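Long-range contacts in anti-H(O) lectin 1 (Ulex europaeus, PDB 1FX5), which binds L-fucose-containing glycans such as the H(O) blood-group antigen, as a homodimeric legume lectin that carries calcium and manganese: residues F135-I143 with V150-K160; Y174-A183 with S195-K203. All coordinates share one frame; numbering follows the deposited sequence.

Contact 1 (F135-I143 with V150-K160); sequences FWDPGFPHI and VKSINAERWNK. Unlike the reference sequence in segment 135-143: Trp-136 (reference Asp). With MN (manganese (II) ion), chain F; CA (calcium ion), chain G.
Phe-140 lies under the side chain of Arg-157, which crosses its ring at about a right angle. Arg-157 CD sits over the ring centre, 4.2 Å from the centroid of Phe-140. The guanidinium continues flat over the CD1 side of the ring, with the two planes 16° apart, an off-centre cation-pi stack. The Arg-157 chain is extended from CG to NE, which lets it span the ring. Beside this pair, Pro-141 CG rests on the aliphatic chain of Lys-160, 3.9 Å from Lys-160 CD.

At the other end, Val-150 CG1 makes a CH-pi contact over the five-membered ring of Trp-136, while Val-150 CG2 comes 3.7 Å from Trp-136 NE1. Trp-136 differs from the reference sequence, which has Asp. Trp-136 O accepts a weak hydrogen bond from Lys-151 NZ. Water 1 bridges the same oxygen to Ser-152 N.

Between these ends is the metal site of the legume lectins. Asp-137 binds both ions, manganese through OD2 at 2.1 Å and calcium through OD1 at 2.4 Å. His-142 NE2 binds manganese at 2.4 Å. His-142 ND1 donates to Phe-140 O at 2.8 Å, in the carbonyl plane, and with the NE2-manganese bond this helps fix the rotation of the imidazole. Water 3 on manganese donates to Val-150 O and water 4 to Ser-152 OG, so segment 150-160 forms part of the second shell. Glu-125 and Asp-127 complete the protein ligands of manganese; Asp-127, Asn-134 and the backbone O of Ile-129 also bind calcium.

Ile-143 and Glu-156 form an antiparallel hydrogen-bonded pair, and Trp-158 N reaches Pro-141 O from above its carbonyl plane. This pairing joins strand 142-147 to strand 154-157. Strand 122-127 pairs with strand 142-147, and Ile-143 and Trp-158 pack on Ile-194 of strand 192-199.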
loop_
_atom_site.group_PDB
_atom_site.type_symbol
_atom_site.label_atom_id
_atom_site.label_comp_id
_atom_site.label_asym_id
_atom_site.label_seq_id
_atom_site.Cartn_x
_atom_site.Cartn_y
_atom_site.Cartn_z
ATOM N N PHE A 135 7.904 -14.060 34.346
ATOM C CA PHE A 135 7.674 -15.459 34.715
ATOM C C PHE A 135 7.180 -16.431 33.646
ATOM O O PHE A 135 7.342 -17.635 33.790
ATOM C CB PHE A 135 6.812 -15.571 35.983
ATOM C CG PHE A 135 5.363 -15.227 35.775
ATOM C CD1 PHE A 135 4.870 -14.002 36.171
ATOM C CD2 PHE A 135 4.483 -16.155 35.233
ATOM C CE1 PHE A 135 3.520 -13.714 36.038
ATOM C CE2 PHE A 135 3.133 -15.877 35.094
ATOM C CZ PHE A 135 2.648 -14.658 35.498
ATOM N N TRP A 136 6.593 -15.917 32.574
ATOM C CA TRP A 136 6.084 -16.771 31.502
ATOM C C TRP A 136 7.102 -17.172 30.420
ATOM O O TRP A 136 6.758 -17.929 29.524
ATOM C CB TRP A 136 4.924 -16.053 30.810
ATOM C CG TRP A 136 5.294 -14.661 30.356
ATOM C CD1 TRP A 136 5.832 -14.294 29.137
ATOM C CD2 TRP A 136 5.149 -13.444 31.117
ATOM N NE1 TRP A 136 6.016 -12.925 29.106
ATOM C CE2 TRP A 136 5.606 -12.384 30.301
ATOM C CE3 TRP A 136 4.684 -13.150 32.410
ATOM C CZ2 TRP A 136 5.595 -11.059 30.730
ATOM C CZ3 TRP A 136 4.677 -11.830 32.838
ATOM C CH2 TRP A 136 5.129 -10.804 32.000
ATOM N N ASP A 137 8.305 -16.592 30.467
ATOM C CA ASP A 137 9.394 -16.849 29.503
ATOM C C ASP A 137 10.452 -17.877 29.947
ATOM O O ASP A 137 10.488 -18.263 31.121
ATOM C CB ASP A 137 10.212 -15.562 29.319
ATOM C CG ASP A 137 9.554 -14.539 28.442
ATOM O OD1 ASP A 137 9.775 -13.329 28.724
ATOM O OD2 ASP A 137 8.870 -14.920 27.456
ATOM N N PRO A 138 11.302 -18.358 28.998
ATOM C CA PRO A 138 12.361 -19.298 29.396
ATOM C C PRO A 138 13.363 -18.397 30.190
ATOM O O PRO A 138 13.291 -17.158 30.107
ATOM C CB PRO A 138 12.943 -19.771 28.052
ATOM C CG PRO A 138 12.431 -18.786 27.028
ATOM C CD PRO A 138 11.083 -18.408 27.538
ATOM N N GLY A 139 14.288 -18.986 30.943
ATOM C CA GLY A 139 15.227 -18.176 31.713
ATOM C C GLY A 139 16.384 -17.501 31.017
ATOM O O GLY A 139 17.491 -17.560 31.552
ATOM N N PHE A 140 16.154 -16.853 29.865
ATOM C CA PHE A 140 17.208 -16.161 29.101
ATOM C C PHE A 140 16.603 -15.433 27.898
ATOM O O PHE A 140 15.452 -15.690 27.553
ATOM C CB PHE A 140 18.261 -17.162 28.599
ATOM C CG PHE A 140 17.693 -18.505 28.169
ATOM C CD1 PHE A 140 17.918 -19.646 28.944
ATOM C CD2 PHE A 140 16.928 -18.625 27.011
ATOM C CE1 PHE A 140 17.387 -20.869 28.576
ATOM C CE2 PHE A 140 16.389 -19.854 26.632
ATOM C CZ PHE A 140 16.619 -20.976 27.418
ATOM N N PRO A 141 17.347 -14.481 27.272
ATOM C CA PRO A 141 16.832 -13.746 26.093
ATOM C C PRO A 141 16.509 -14.812 25.033
ATOM O O PRO A 141 17.166 -15.866 24.998
ATOM C CB PRO A 141 18.018 -12.881 25.676
ATOM C CG PRO A 141 18.729 -12.631 26.994
ATOM C CD PRO A 141 18.688 -13.999 27.651
ATOM N N HIS A 142 15.567 -14.538 24.133
ATOM C CA HIS A 142 15.217 -15.542 23.129
ATOM C C HIS A 142 14.370 -15.004 21.980
ATOM O O HIS A 142 13.847 -13.876 22.066
ATOM C CB HIS A 142 14.368 -16.602 23.854
ATOM C CG HIS A 142 13.200 -16.015 24.615
ATOM N ND1 HIS A 142 13.314 -15.336 25.812
ATOM C CD2 HIS A 142 11.882 -15.961 24.290
ATOM C CE1 HIS A 142 12.101 -14.890 26.170
ATOM N NE2 HIS A 142 11.188 -15.242 25.282
ATOM N N ILE A 143 14.328 -15.739 20.862
ATOM C CA ILE A 143 13.490 -15.291 19.746
ATOM C C ILE A 143 12.366 -16.354 19.709
ATOM O O ILE A 143 12.646 -17.567 19.776
ATOM C CB ILE A 143 14.199 -15.073 18.343
ATOM C CG1 ILE A 143 14.234 -16.340 17.502
ATOM C CG2 ILE A 143 15.563 -14.463 18.501
ATOM C CD1 ILE A 143 15.208 -17.385 17.975
ATOM N N VAL A 150 1.137 -13.946 24.953
ATOM C CA VAL A 150 2.489 -13.452 25.215
ATOM C C VAL A 150 3.430 -14.661 25.482
ATOM O O VAL A 150 4.659 -14.525 25.491
ATOM C CB VAL A 150 2.519 -12.411 26.400
ATOM C CG1 VAL A 150 2.270 -13.095 27.759
ATOM C CG2 VAL A 150 3.855 -11.640 26.403
ATOM N N LYS A 151 2.841 -15.828 25.732
ATOM C CA LYS A 151 3.619 -17.045 25.986
ATOM C C LYS A 151 3.817 -17.725 24.613
ATOM O O LYS A 151 2.845 -17.937 23.903
ATOM C CB LYS A 151 2.848 -17.965 26.917
ATOM C CG LYS A 151 3.626 -19.194 27.330
ATOM C CD LYS A 151 2.807 -20.000 28.305
ATOM C CE LYS A 151 3.618 -21.121 28.931
ATOM N NZ LYS A 151 4.737 -20.605 29.770
ATOM N N SER A 152 5.057 -18.016 24.229
ATOM C CA SER A 152 5.364 -18.653 22.939
ATOM C C SER A 152 5.081 -20.161 22.821
ATOM O O SER A 152 5.103 -20.884 23.829
ATOM C CB SER A 152 6.861 -18.464 22.625
ATOM O OG SER A 152 7.302 -17.124 22.784
ATOM N N ILE A 153 4.818 -20.655 21.604
ATOM C CA ILE A 153 4.578 -22.090 21.446
ATOM C C ILE A 153 5.972 -22.732 21.206
ATOM O O ILE A 153 6.167 -23.932 21.433
ATOM C CB ILE A 153 3.622 -22.481 20.269
ATOM C CG1 ILE A 153 4.012 -21.763 18.997
ATOM C CG2 ILE A 153 2.168 -22.280 20.659
ATOM C CD1 ILE A 153 3.334 -22.346 17.822
ATOM N N ASN A 154 6.917 -21.936 20.708
ATOM C CA ASN A 154 8.276 -22.391 20.446
ATOM C C ASN A 154 9.203 -21.184 20.595
ATOM O O ASN A 154 8.824 -20.060 20.256
ATOM C CB ASN A 154 8.437 -23.013 19.068
ATOM C CG ASN A 154 9.775 -23.730 18.926
ATOM O OD1 ASN A 154 10.419 -24.007 19.924
ATOM N ND2 ASN A 154 10.195 -24.027 17.714
ATOM N N ALA A 155 10.403 -21.409 21.118
ATOM C CA ALA A 155 11.383 -20.332 21.322
ATOM C C ALA A 155 12.812 -20.879 21.298
ATOM O O ALA A 155 13.017 -22.050 21.604
ATOM C CB ALA A 155 11.127 -19.652 22.683
ATOM N N GLU A 156 13.785 -20.058 20.891
ATOM C CA GLU A 156 15.181 -20.497 20.857
ATOM C C GLU A 156 16.038 -19.466 21.581
ATOM O O GLU A 156 15.782 -18.249 21.497
ATOM C CB GLU A 156 15.701 -20.677 19.419
ATOM C CG GLU A 156 14.936 -21.715 18.554
ATOM C CD GLU A 156 15.222 -23.187 18.905
ATOM O OE1 GLU A 156 16.284 -23.494 19.492
ATOM O OE2 GLU A 156 14.379 -24.050 18.580
ATOM N N ARG A 157 17.067 -19.948 22.265
ATOM C CA ARG A 157 17.990 -19.084 23.013
ATOM C C ARG A 157 18.700 -18.075 22.114
ATOM O O ARG A 157 19.248 -18.454 21.093
ATOM C CB ARG A 157 19.051 -19.930 23.719
ATOM C CG ARG A 157 19.877 -19.139 24.688
ATOM C CD ARG A 157 20.657 -20.084 25.561
ATOM N NE ARG A 157 21.202 -19.415 26.737
ATOM C CZ ARG A 157 21.384 -20.015 27.914
ATOM N NH1 ARG A 157 21.062 -21.301 28.078
ATOM N NH2 ARG A 157 21.897 -19.325 28.927
ATOM N N TRP A 158 18.801 -16.830 22.575
ATOM C CA TRP A 158 19.445 -15.754 21.826
ATOM C C TRP A 158 20.422 -14.941 22.682
ATOM O O TRP A 158 20.047 -14.418 23.729
ATOM C CB TRP A 158 18.340 -14.812 21.278
ATOM C CG TRP A 158 18.795 -13.455 20.651
ATOM C CD1 TRP A 158 19.876 -13.236 19.826
ATOM C CD2 TRP A 158 18.121 -12.180 20.757
ATOM N NE1 TRP A 158 19.907 -11.920 19.410
ATOM C CE2 TRP A 158 18.847 -11.254 19.971
ATOM C CE3 TRP A 158 16.976 -11.750 21.437
ATOM C CZ2 TRP A 158 18.461 -9.907 19.848
ATOM C CZ3 TRP A 158 16.593 -10.422 21.313
ATOM C CH2 TRP A 158 17.335 -9.508 20.523
ATOM N N ASN A 159 21.680 -14.852 22.266
ATOM C CA ASN A 159 22.656 -14.075 23.031
ATOM C C ASN A 159 22.658 -12.679 22.395
ATOM O O ASN A 159 23.398 -12.418 21.438
ATOM C CB ASN A 159 24.036 -14.714 22.954
ATOM C CG ASN A 159 24.074 -16.080 23.623
ATOM O OD1 ASN A 159 24.597 -17.036 23.063
ATOM N ND2 ASN A 159 23.486 -16.186 24.811
ATOM N N LYS A 160 21.784 -11.817 22.916
ATOM C CA LYS A 160 21.615 -10.435 22.447
ATOM C C LYS A 160 22.885 -9.568 22.466
ATOM O O LYS A 160 23.715 -9.696 23.359
ATOM C CB LYS A 160 20.467 -9.753 23.238
ATOM C CG LYS A 160 20.643 -9.809 24.771
ATOM C CD LYS A 160 19.547 -9.066 25.513
ATOM C CE LYS A 160 19.959 -8.795 26.956
ATOM N NZ LYS A 160 18.946 -8.026 27.718
HETATM MN MN MN F . 9.089 -14.170 25.478
HETATM CA CA CA G . 10.107 -11.025 28.017
HETATM O O HOH W 1 7.081 -18.181 26.600
HETATM O O HOH W 2 7.885 -10.942 27.267
HETATM O O HOH W 3 7.155 -13.296 25.458
HETATM O O HOH W 4 8.288 -16.176 25.096
HETATM O O HOH W 5 10.390 -8.821 27.434
#

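Contact 2 (Y174-A183 with S195-K203); sequences YEASSKTLTA and SVTSIVDLK
The antiparallel hairpin of strands 180-187 and 192-199 carries this contact, and the chain just beyond it closes against Tyr-174. Leu-181 N donates to Ser-198 O at 2.8 Å, nearly straight at 172°, and Ser-198 N returns a bond to Leu-181 O. Ala-183 and Val-196 form the next hydrogen-bonded pair. Their side chains share a face with Leu-181 and Ser-198, and Ala-183 CB lies 4.1 Å from Val-196 CG1.

Thr-180, Thr-182, Thr-197 and Ile-199 lie on the other face. Thr-180 CG2 meets Thr-197 CG2 at 3.6 Å. Thr-182 OG1 and Thr-197 OG1 share a weak hydrogen bond of 3.3 Å.

These strands belong to the flat back sheet of the legume lectin sandwich. Leu-181 packs on Val-122, Ala-183 on Val-124, and Val-196 on Ile-143 and Ile-145, in strands 122-127 and 142-147 of the curved front sheet.

Lys-179 and Thr-180 both face Glu-175 in a G1 beta bulge, where strand 168-175 turns into strand 180-187. Val-200 N donates to Lys-179 O, flanking the non-hydrogen-bonded pair of Thr-180 and Ile-199. With CG anti to the backbone N (chi1 -177°), the Tyr-174 ring spans to Val-200 and Leu-202. Its OH donates to Val-200 O at 2.9 Å, in the carbonyl plane. Leu-202 CD2 makes a CH-pi contact over one ring face, offset toward the rim, 3.5 Å from the Tyr-174 centroid. Leu-65 of strand 64-78 touches both.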
loop_
_atom_site.group_PDB
_atom_site.type_symbol
_atom_site.label_atom_id
_atom_site.label_comp_id
_atom_site.label_asym_id
_atom_site.label_seq_id
_atom_site.Cartn_x
_atom_site.Cartn_y
_atom_site.Cartn_z
ATOM N N TYR A 174 6.906 -17.225 5.243
ATOM C CA TYR A 174 5.740 -18.044 5.508
ATOM C C TYR A 174 5.469 -18.744 4.177
ATOM O O TYR A 174 5.263 -18.084 3.153
ATOM C CB TYR A 174 4.510 -17.260 5.972
ATOM C CG TYR A 174 3.336 -18.179 6.320
ATOM C CD1 TYR A 174 3.369 -19.006 7.450
ATOM C CD2 TYR A 174 2.216 -18.257 5.499
ATOM C CE1 TYR A 174 2.327 -19.886 7.745
ATOM C CE2 TYR A 174 1.162 -19.134 5.782
ATOM C CZ TYR A 174 1.223 -19.945 6.896
ATOM O OH TYR A 174 0.177 -20.827 7.137
ATOM N N GLU A 175 5.599 -20.065 4.169
ATOM C CA GLU A 175 5.356 -20.848 2.962
ATOM C C GLU A 175 3.982 -21.499 3.153
ATOM O O GLU A 175 3.842 -22.449 3.929
ATOM C CB GLU A 175 6.419 -21.919 2.794
ATOM C CG GLU A 175 6.181 -22.737 1.552
ATOM C CD GLU A 175 6.938 -24.044 1.564
ATOM O OE1 GLU A 175 6.288 -25.104 1.739
ATOM O OE2 GLU A 175 8.179 -24.012 1.404
ATOM N N ALA A 176 2.992 -21.022 2.410
ATOM C CA ALA A 176 1.618 -21.532 2.493
ATOM C C ALA A 176 1.373 -23.034 2.276
ATOM O O ALA A 176 0.551 -23.625 2.983
ATOM C CB ALA A 176 0.685 -20.703 1.587
ATOM N N SER A 177 2.070 -23.648 1.315
ATOM C CA SER A 177 1.894 -25.081 1.033
ATOM C C SER A 177 2.176 -25.975 2.238
ATOM O O SER A 177 1.411 -26.901 2.494
ATOM C CB SER A 177 2.702 -25.528 -0.198
ATOM O OG SER A 177 4.072 -25.171 -0.062
ATOM N N SER A 178 3.243 -25.714 2.993
ATOM C CA SER A 178 3.494 -26.570 4.151
ATOM C C SER A 178 3.085 -25.893 5.456
ATOM O O SER A 178 3.182 -26.514 6.504
ATOM C CB SER A 178 4.953 -26.965 4.236
ATOM O OG SER A 178 5.709 -25.807 4.465
ATOM N N LYS A 179 2.614 -24.640 5.383
ATOM C CA LYS A 179 2.188 -23.864 6.568
ATOM C C LYS A 179 3.328 -23.603 7.573
ATOM O O LYS A 179 3.079 -23.430 8.774
ATOM C CB LYS A 179 1.003 -24.549 7.264
ATOM C CG LYS A 179 -0.270 -24.397 6.465
ATOM C CD LYS A 179 -1.434 -25.155 7.048
ATOM C CE LYS A 179 -1.447 -26.592 6.579
ATOM N NZ LYS A 179 -2.696 -27.242 7.064
ATOM N N THR A 180 4.561 -23.528 7.056
ATOM C CA THR A 180 5.770 -23.294 7.859
ATOM C C THR A 180 6.150 -21.815 8.019
ATOM O O THR A 180 6.174 -21.072 7.040
ATOM C CB THR A 180 6.992 -24.052 7.236
ATOM O OG1 THR A 180 6.716 -25.460 7.181
ATOM C CG2 THR A 180 8.226 -23.859 8.066
ATOM N N LEU A 181 6.376 -21.390 9.256
ATOM C CA LEU A 181 6.764 -20.008 9.563
ATOM C C LEU A 181 8.190 -20.097 10.164
ATOM O O LEU A 181 8.386 -20.725 11.207
ATOM C CB LEU A 181 5.788 -19.380 10.573
ATOM C CG LEU A 181 6.064 -17.938 11.001
ATOM C CD1 LEU A 181 5.991 -17.006 9.773
ATOM C CD2 LEU A 181 5.028 -17.517 12.028
ATOM N N THR A 182 9.187 -19.568 9.457
ATOM C CA THR A 182 10.583 -19.591 9.927
ATOM C C THR A 182 11.128 -18.178 10.029
ATOM O O THR A 182 10.862 -17.340 9.150
ATOM C CB THR A 182 11.515 -20.366 8.953
ATOM O OG1 THR A 182 11.026 -21.692 8.799
ATOM C CG2 THR A 182 12.937 -20.475 9.511
ATOM N N ALA A 183 11.880 -17.919 11.095
ATOM C CA ALA A 183 12.479 -16.609 11.325
ATOM C C ALA A 183 13.939 -16.849 11.681
ATOM O O ALA A 183 14.237 -17.763 12.466
ATOM C CB ALA A 183 11.783 -15.898 12.491
ATOM N N SER A 195 17.750 -19.533 14.400
ATOM C CA SER A 195 16.442 -19.565 13.770
ATOM C C SER A 195 15.443 -20.348 14.592
ATOM O O SER A 195 15.820 -21.211 15.410
ATOM C CB SER A 195 16.510 -20.094 12.344
ATOM O OG SER A 195 17.008 -21.402 12.304
ATOM N N VAL A 196 14.181 -19.960 14.446
ATOM C CA VAL A 196 13.082 -20.592 15.148
ATOM C C VAL A 196 12.016 -20.835 14.090
ATOM O O VAL A 196 11.786 -19.980 13.207
ATOM C CB VAL A 196 12.565 -19.714 16.299
ATOM C CG1 VAL A 196 11.965 -18.408 15.769
ATOM C CG2 VAL A 196 11.580 -20.510 17.123
ATOM N N THR A 197 11.350 -21.984 14.196
ATOM C CA THR A 197 10.316 -22.366 13.242
ATOM C C THR A 197 9.095 -22.968 13.878
ATOM O O THR A 197 9.184 -23.552 14.964
ATOM C CB THR A 197 10.869 -23.512 12.328
ATOM O OG1 THR A 197 12.042 -23.076 11.645
ATOM C CG2 THR A 197 9.879 -23.929 11.308
ATOM N N SER A 198 7.970 -22.863 13.176
ATOM C CA SER A 198 6.711 -23.425 13.629
ATOM C C SER A 198 5.744 -23.658 12.465
ATOM O O SER A 198 5.890 -23.064 11.386
ATOM C CB SER A 198 6.035 -22.627 14.723
ATOM O OG SER A 198 5.160 -23.522 15.419
ATOM N N ILE A 199 4.777 -24.554 12.677
ATOM C CA ILE A 199 3.784 -24.877 11.662
ATOM C C ILE A 199 2.448 -24.440 12.232
ATOM O O ILE A 199 1.982 -24.979 13.240
ATOM C CB ILE A 199 3.839 -26.376 11.294
ATOM C CG1 ILE A 199 5.273 -26.703 10.847
ATOM C CG2 ILE A 199 2.819 -26.688 10.194
ATOM C CD1 ILE A 199 5.503 -28.040 10.220
ATOM N N VAL A 200 1.874 -23.408 11.614
ATOM C CA VAL A 200 0.607 -22.857 12.049
ATOM C C VAL A 200 -0.270 -22.436 10.857
ATOM O O VAL A 200 0.196 -21.817 9.896
ATOM C CB VAL A 200 0.869 -21.685 13.069
ATOM C CG1 VAL A 200 1.942 -20.767 12.556
ATOM C CG2 VAL A 200 -0.393 -20.866 13.323
ATOM N N ASP A 201 -1.528 -22.840 10.918
ATOM C CA ASP A 201 -2.515 -22.552 9.887
ATOM C C ASP A 201 -3.095 -21.148 10.080
ATOM O O ASP A 201 -4.053 -20.953 10.839
ATOM C CB ASP A 201 -3.620 -23.611 9.953
ATOM C CG ASP A 201 -4.601 -23.526 8.797
ATOM O OD1 ASP A 201 -5.496 -24.399 8.734
ATOM O OD2 ASP A 201 -4.500 -22.597 7.960
ATOM N N LEU A 202 -2.588 -20.203 9.302
ATOM C CA LEU A 202 -3.042 -18.829 9.383
ATOM C C LEU A 202 -4.536 -18.588 9.132
ATOM O O LEU A 202 -5.103 -17.668 9.719
ATOM C CB LEU A 202 -2.181 -17.969 8.480
ATOM C CG LEU A 202 -1.070 -17.109 9.089
ATOM C CD1 LEU A 202 -0.397 -17.699 10.334
ATOM C CD2 LEU A 202 -0.074 -16.797 7.990
ATOM N N LYS A 203 -5.182 -19.435 8.321
ATOM C CA LYS A 203 -6.623 -19.285 8.024
ATOM C C LYS A 203 -7.465 -19.505 9.260
ATOM O O LYS A 203 -8.615 -19.071 9.323
ATOM C CB LYS A 203 -7.116 -20.307 7.007
ATOM C CG LYS A 203 -6.698 -20.090 5.596
ATOM C CD LYS A 203 -7.352 -21.143 4.723
ATOM C CE LYS A 203 -8.866 -21.119 4.905
ATOM N NZ LYS A 203 -9.570 -22.091 4.012
#

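How the contacts relate
From the N terminus the chain first reaches the loop and strand start at 135-143. Contact 1 closes the hairpin of strands 142-147 and 154-157. The chain then passes through strand 168-175 and turns at 176-179. Contact 2 closes the hairpin of strands 180-187 and 192-199. The two closures follow in series and neither encloses the other. They still meet in space, with centres about 18 Å apart. Asn-154 ND2 probably bonds to Thr-197 O at 3.0 Å, and Ile-143 CG1 packs on Val-196 CG1. These atoms join the front-sheet hairpin at the manganese and calcium site to the back-sheet hairpin across the sandwich.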